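Coenzyme Q-binding protein COQ10 START domain-containing protein (Thermus thermophilus, PDB 2D4R) is of unknown function but, as a putative member of the START domain superfamily, probably binds or transfers a lipid or another hydrophobic ligand. Local coordinates at residues A[77-91]-A[101-113]. Residues are numbered along the deposited sequence; the frame is centred on the assembly and turned at random.
Sequences FFSPEGDFDRYEGTW and RVVLTLTYELTIP
Glu88 and Thr107 exchange two backbone hydrogen bonds, Glu88 N to Thr107 O and Thr107 N to Glu88 O, and Thr90 with Thr105 does the same; between these two pairs Gly89 N is met by Phe77 O instead. At Arg86 the pattern changes. Glu109 O accepts from two successive amides, Asp85 N at 2.8 Å and Arg86 N at 3.3 Å, the latter on a lone pair in the carbonyl plane, while Glu109 N returns a bond to Arg86 O: a classic beta bulge. At the other end a single water is held four ways, donating to Thr90 O and Val103 O and accepting from Thr90 OG1 and Thr105 OG1. On the face bearing Arg86, Glu88, Thr107 and Glu109, the extended Arg86 side chain lays its guanidinium over Thr107 CG2; NH1 reaches Glu109 OE1 by a weak salt bridge (3.3 Å), the carboxylate plane turned 83° from the guanidinium. Glu88 OE1 lies at NE, modelled too close to be taken literally.

The other face is largely apolar. With CG anti to the backbone N (chi1 -170°), the Tyr87 ring takes Leu106 CD1 over its centre, a CH-pi contact, and its CD1 lies over one face of the Phe84 ring. Replacing Tyr87 by an alanine is likely to leave Leu106 CD1 without its aromatic platform and open a gap beside Phe84. Leu104 CD1 similarly sits over the five-membered ring of Trp91. Leu106 and Tyr108 turn to helix 120-144, where Tyr108 OH bonds weakly to Gln124 OE1, as in the helix-grip fold of Bet v 1-like and START proteins.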
loop_
_atom_site.group_PDB
_atom_site.type_symbol
_atom_site.label_atom_id
_atom_site.label_comp_id
_atom_site.label_asym_id
_atom_site.label_seq_id
_atom_site.Cartn_x
_atom_site.Cartn_y
_atom_site.Cartn_z
ATOM N N PHE A 77 0.371 -1.791 8.864
ATOM C CA PHE A 77 -0.913 -1.129 8.669
ATOM C C PHE A 77 -2.088 -2.073 8.859
ATOM O O PHE A 77 -1.957 -3.282 8.690
ATOM C CB PHE A 77 -0.970 -0.466 7.277
ATOM C CG PHE A 77 -0.941 -1.436 6.130
ATOM C CD1 PHE A 77 0.268 -1.943 5.660
ATOM C CD2 PHE A 77 -2.118 -1.850 5.526
ATOM C CE1 PHE A 77 0.308 -2.851 4.609
ATOM C CE2 PHE A 77 -2.090 -2.760 4.470
ATOM C CZ PHE A 77 -0.867 -3.260 4.014
ATOM N N PHE A 78 -3.235 -1.514 9.218
ATOM C CA PHE A 78 -4.418 -2.310 9.513
ATOM C C PHE A 78 -5.622 -1.399 9.286
ATOM O O PHE A 78 -5.560 -0.218 9.603
ATOM C CB PHE A 78 -4.334 -2.798 10.979
ATOM C CG PHE A 78 -5.549 -3.571 11.475
ATOM C CD1 PHE A 78 -5.519 -4.965 11.559
ATOM C CD2 PHE A 78 -6.700 -2.905 11.899
ATOM C CE1 PHE A 78 -6.617 -5.681 12.058
ATOM C CE2 PHE A 78 -7.802 -3.620 12.401
ATOM C CZ PHE A 78 -7.756 -5.006 12.479
ATOM N N SER A 79 -6.699 -1.935 8.715
ATOM C CA SER A 79 -7.934 -1.168 8.554
ATOM C C SER A 79 -8.927 -1.523 9.647
ATOM O O SER A 79 -9.362 -2.669 9.748
ATOM C CB SER A 79 -8.588 -1.453 7.204
ATOM O OG SER A 79 -9.764 -0.680 7.086
ATOM N N PRO A 80 -9.302 -0.538 10.476
ATOM C CA PRO A 80 -10.253 -0.739 11.574
ATOM C C PRO A 80 -11.698 -0.599 11.091
ATOM O O PRO A 80 -12.641 -1.038 11.759
ATOM C CB PRO A 80 -9.880 0.362 12.571
ATOM C CG PRO A 80 -8.805 1.212 11.880
ATOM C CD PRO A 80 -8.852 0.862 10.430
ATOM N N GLU A 81 -11.862 0.045 9.940
ATOM C CA GLU A 81 -13.179 0.194 9.347
ATOM C C GLU A 81 -13.121 0.497 7.849
ATOM O O GLU A 81 -12.118 1.002 7.328
ATOM C CB GLU A 81 -13.968 1.285 10.075
ATOM C CG GLU A 81 -13.556 2.698 9.721
ATOM C CD GLU A 81 -14.056 3.747 10.717
ATOM O OE1 GLU A 81 -15.082 4.403 10.435
ATOM O OE2 GLU A 81 -13.416 3.926 11.780
ATOM N N GLY A 82 -14.213 0.179 7.162
ATOM C CA GLY A 82 -14.262 0.380 5.733
ATOM C C GLY A 82 -14.917 -0.803 5.080
ATOM O O GLY A 82 -15.673 -1.521 5.718
ATOM N N ASP A 83 -14.619 -1.011 3.808
ATOM C CA ASP A 83 -15.265 -2.061 3.023
ATOM C C ASP A 83 -14.683 -3.466 3.237
ATOM O O ASP A 83 -15.364 -4.463 3.023
ATOM C CB ASP A 83 -15.201 -1.703 1.531
ATOM C CG ASP A 83 -16.089 -0.516 1.166
ATOM O OD1 ASP A 83 -16.928 -0.098 1.995
ATOM O OD2 ASP A 83 -15.945 -0.006 0.036
ATOM N N PHE A 84 -13.425 -3.542 3.641
ATOM C CA PHE A 84 -12.803 -4.832 3.937
ATOM C C PHE A 84 -13.127 -5.264 5.373
ATOM O O PHE A 84 -13.187 -4.433 6.283
ATOM C CB PHE A 84 -11.279 -4.749 3.773
ATOM C CG PHE A 84 -10.808 -4.551 2.343
ATOM C CD1 PHE A 84 -10.477 -3.280 1.869
ATOM C CD2 PHE A 84 -10.664 -5.639 1.483
ATOM C CE1 PHE A 84 -10.011 -3.095 0.564
ATOM C CE2 PHE A 84 -10.193 -5.463 0.170
ATOM C CZ PHE A 84 -9.869 -4.195 -0.288
ATOM N N ASP A 85 -13.338 -6.556 5.575
ATOM C CA ASP A 85 -13.410 -7.089 6.926
ATOM C C ASP A 85 -12.020 -7.081 7.504
ATOM O O ASP A 85 -11.827 -6.921 8.712
ATOM C CB ASP A 85 -13.936 -8.515 6.919
ATOM C CG ASP A 85 -15.330 -8.614 6.329
ATOM O OD1 ASP A 85 -15.600 -9.624 5.652
ATOM O OD2 ASP A 85 -16.146 -7.686 6.538
ATOM N N ARG A 86 -11.042 -7.251 6.629
ATOM C CA ARG A 86 -9.654 -7.252 7.043
ATOM C C ARG A 86 -8.798 -6.669 5.926
ATOM O O ARG A 86 -8.954 -7.023 4.754
ATOM C CB ARG A 86 -9.232 -8.685 7.364
ATOM C CG ARG A 86 -7.831 -8.854 7.898
ATOM C CD ARG A 86 -7.580 -10.331 8.182
ATOM N NE ARG A 86 -6.390 -10.559 8.989
ATOM C CZ ARG A 86 -5.908 -11.761 9.292
ATOM N NH1 ARG A 86 -6.516 -12.858 8.851
ATOM N NH2 ARG A 86 -4.822 -11.864 10.044
ATOM N N TYR A 87 -7.913 -5.749 6.297
ATOM C CA TYR A 87 -6.978 -5.166 5.356
ATOM C C TYR A 87 -5.727 -4.719 6.098
ATOM O O TYR A 87 -5.702 -3.663 6.726
ATOM C CB TYR A 87 -7.616 -3.979 4.659
ATOM C CG TYR A 87 -6.822 -3.450 3.485
ATOM C CD1 TYR A 87 -7.157 -3.806 2.174
ATOM C CD2 TYR A 87 -5.784 -2.547 3.676
ATOM C CE1 TYR A 87 -6.477 -3.256 1.088
ATOM C CE2 TYR A 87 -5.091 -1.995 2.598
ATOM C CZ TYR A 87 -5.439 -2.347 1.310
ATOM O OH TYR A 87 -4.744 -1.788 0.250
ATOM N N GLU A 88 -4.681 -5.531 6.012
ATOM C CA GLU A 88 -3.513 -5.333 6.853
ATOM C C GLU A 88 -2.255 -5.948 6.245
ATOM O O GLU A 88 -2.321 -6.838 5.378
ATOM C CB GLU A 88 -3.761 -5.948 8.235
ATOM C CG GLU A 88 -3.877 -7.466 8.217
ATOM C CD GLU A 88 -4.197 -8.051 9.579
ATOM O OE1 GLU A 88 -5.315 -8.572 9.745
ATOM O OE2 GLU A 88 -3.341 -7.992 10.488
ATOM N N GLY A 89 -1.105 -5.480 6.720
ATOM C CA GLY A 89 0.135 -5.983 6.181
ATOM C C GLY A 89 1.333 -5.144 6.561
ATOM O O GLY A 89 1.324 -4.415 7.547
ATOM N N THR A 90 2.382 -5.237 5.769
ATOM C CA THR A 90 3.599 -4.523 6.091
ATOM C C THR A 90 4.210 -4.012 4.806
ATOM O O THR A 90 4.074 -4.639 3.765
ATOM C CB THR A 90 4.612 -5.442 6.786
ATOM O OG1 THR A 90 4.984 -6.477 5.876
ATOM C CG2 THR A 90 4.008 -6.060 8.055
ATOM N N TRP A 91 4.844 -2.847 4.888
ATOM C CA TRP A 91 5.831 -2.411 3.901
ATOM C C TRP A 91 7.213 -2.525 4.567
ATOM O O TRP A 91 7.432 -1.988 5.659
ATOM C CB TRP A 91 5.608 -0.949 3.496
ATOM C CG TRP A 91 4.268 -0.637 2.853
ATOM C CD1 TRP A 91 3.028 -0.819 3.401
ATOM C CD2 TRP A 91 4.052 0.004 1.585
ATOM N NE1 TRP A 91 2.063 -0.323 2.564
ATOM C CE2 TRP A 91 2.660 0.189 1.445
ATOM C CE3 TRP A 91 4.900 0.440 0.560
ATOM C CZ2 TRP A 91 2.094 0.799 0.325
ATOM C CZ3 TRP A 91 4.337 1.048 -0.558
ATOM C CH2 TRP A 91 2.944 1.222 -0.663
ATOM N N ARG A 101 15.178 -3.106 -2.079
ATOM C CA ARG A 101 14.170 -4.109 -2.375
ATOM C C ARG A 101 12.962 -3.856 -1.474
ATOM O O ARG A 101 13.011 -4.087 -0.256
ATOM C CB ARG A 101 14.723 -5.510 -2.133
ATOM C CG ARG A 101 13.709 -6.601 -2.432
ATOM C CD ARG A 101 14.258 -7.637 -3.383
ATOM N NE ARG A 101 13.302 -7.942 -4.441
ATOM C CZ ARG A 101 13.401 -7.499 -5.691
ATOM N NH1 ARG A 101 12.479 -7.826 -6.590
ATOM N NH2 ARG A 101 14.428 -6.735 -6.048
ATOM N N VAL A 102 11.883 -3.361 -2.076
ATOM C CA VAL A 102 10.669 -3.076 -1.330
ATOM C C VAL A 102 9.741 -4.282 -1.357
ATOM O O VAL A 102 9.444 -4.830 -2.425
ATOM C CB VAL A 102 9.937 -1.837 -1.903
ATOM C CG1 VAL A 102 8.674 -1.557 -1.107
ATOM C CG2 VAL A 102 10.850 -0.621 -1.837
ATOM N N VAL A 103 9.301 -4.700 -0.172
ATOM C CA VAL A 103 8.395 -5.835 -0.052
ATOM C C VAL A 103 7.075 -5.423 0.589
ATOM O O VAL A 103 7.046 -4.886 1.694
ATOM C CB VAL A 103 9.012 -6.956 0.793
ATOM C CG1 VAL A 103 8.131 -8.198 0.720
ATOM C CG2 VAL A 103 10.427 -7.241 0.318
ATOM N N LEU A 104 5.984 -5.685 -0.117
ATOM C CA LEU A 104 4.661 -5.307 0.355
ATOM C C LEU A 104 3.779 -6.537 0.530
ATOM O O LEU A 104 3.490 -7.252 -0.429
ATOM C CB LEU A 104 4.005 -4.336 -0.633
ATOM C CG LEU A 104 2.561 -3.923 -0.350
ATOM C CD1 LEU A 104 2.446 -3.400 1.068
ATOM C CD2 LEU A 104 2.127 -2.865 -1.358
ATOM N N THR A 105 3.341 -6.766 1.760
ATOM C CA THR A 105 2.557 -7.943 2.091
ATOM C C THR A 105 1.184 -7.497 2.581
ATOM O O THR A 105 1.082 -6.646 3.479
ATOM C CB THR A 105 3.249 -8.734 3.215
ATOM O OG1 THR A 105 4.639 -8.862 2.907
ATOM C CG2 THR A 105 2.633 -10.110 3.373
ATOM N N LEU A 106 0.137 -8.086 2.008
ATOM C CA LEU A 106 -1.238 -7.666 2.277
ATOM C C LEU A 106 -2.180 -8.845 2.546
ATOM O O LEU A 106 -2.451 -9.662 1.665
ATOM C CB LEU A 106 -1.764 -6.848 1.095
ATOM C CG LEU A 106 -3.230 -6.410 1.122
ATOM C CD1 LEU A 106 -3.543 -5.618 2.384
ATOM C CD2 LEU A 106 -3.508 -5.587 -0.108
ATOM N N THR A 107 -2.675 -8.926 3.774
ATOM C CA THR A 107 -3.733 -9.865 4.112
ATOM C C THR A 107 -5.052 -9.121 4.094
ATOM O O THR A 107 -5.206 -8.095 4.748
ATOM C CB THR A 107 -3.517 -10.459 5.516
ATOM O OG1 THR A 107 -2.318 -11.235 5.513
ATOM C CG2 THR A 107 -4.720 -11.312 5.951
ATOM N N TYR A 108 -6.006 -9.628 3.335
ATOM C CA TYR A 108 -7.295 -8.966 3.207
ATOM C C TYR A 108 -8.419 -9.991 3.312
ATOM O O TYR A 108 -8.230 -11.180 3.019
ATOM C CB TYR A 108 -7.393 -8.258 1.857
ATOM C CG TYR A 108 -7.431 -9.241 0.702
ATOM C CD1 TYR A 108 -8.648 -9.663 0.156
ATOM C CD2 TYR A 108 -6.256 -9.809 0.209
ATOM C CE1 TYR A 108 -8.693 -10.635 -0.848
ATOM C CE2 TYR A 108 -6.287 -10.780 -0.796
ATOM C CZ TYR A 108 -7.509 -11.189 -1.315
ATOM O OH TYR A 108 -7.541 -12.148 -2.287
ATOM N N GLU A 109 -9.590 -9.524 3.727
ATOM C CA GLU A 109 -10.799 -10.321 3.631
ATOM C C GLU A 109 -11.945 -9.435 3.199
ATOM O O GLU A 109 -12.215 -8.404 3.811
ATOM C CB GLU A 109 -11.116 -10.996 4.967
ATOM C CG GLU A 109 -10.235 -12.212 5.264
ATOM C CD GLU A 109 -10.405 -12.727 6.686
ATOM O OE1 GLU A 109 -9.420 -13.267 7.242
ATOM O OE2 GLU A 109 -11.525 -12.592 7.240
ATOM N N LEU A 110 -12.606 -9.848 2.123
ATOM C CA LEU A 110 -13.684 -9.090 1.522
ATOM C C LEU A 110 -14.902 -10.001 1.431
ATOM O O LEU A 110 -14.912 -10.915 0.613
ATOM C CB LEU A 110 -13.267 -8.675 0.120
ATOM C CG LEU A 110 -13.262 -7.217 -0.313
ATOM C CD1 LEU A 110 -13.292 -7.202 -1.827
ATOM C CD2 LEU A 110 -14.456 -6.469 0.241
ATOM N N THR A 111 -15.926 -9.773 2.247
ATOM C CA THR A 111 -17.139 -10.574 2.120
ATOM C C THR A 111 -18.034 -10.075 0.993
ATOM O O THR A 111 -18.434 -8.910 0.963
ATOM C CB THR A 111 -17.984 -10.623 3.428
ATOM O OG1 THR A 111 -18.206 -9.305 3.927
ATOM C CG2 THR A 111 -17.306 -11.469 4.471
ATOM N N ILE A 112 -18.335 -10.981 0.067
ATOM C CA ILE A 112 -19.187 -10.707 -1.085
ATOM C C ILE A 112 -20.412 -11.610 -1.035
ATOM O O ILE A 112 -20.285 -12.834 -1.061
ATOM C CB ILE A 112 -18.433 -10.968 -2.404
ATOM C CG1 ILE A 112 -17.593 -9.746 -2.781
ATOM C CG2 ILE A 112 -19.406 -11.258 -3.536
ATOM C CD1 ILE A 112 -16.359 -9.554 -1.954
ATOM N N PRO A 113 -21.614 -11.018 -0.955
ATOM C CA PRO A 113 -22.839 -11.821 -0.902
ATOM C C PRO A 113 -22.933 -12.799 -2.091
ATOM O O PRO A 113 -22.786 -12.392 -3.235
ATOM C CB PRO A 113 -23.953 -10.762 -0.902
ATOM C CG PRO A 113 -23.306 -9.549 -0.337
ATOM C CD PRO A 113 -21.902 -9.576 -0.866
HETATM O O HOH W 1 -16.095 -7.044 3.876
HETATM O O HOH W 2 5.981 -6.681 3.459
#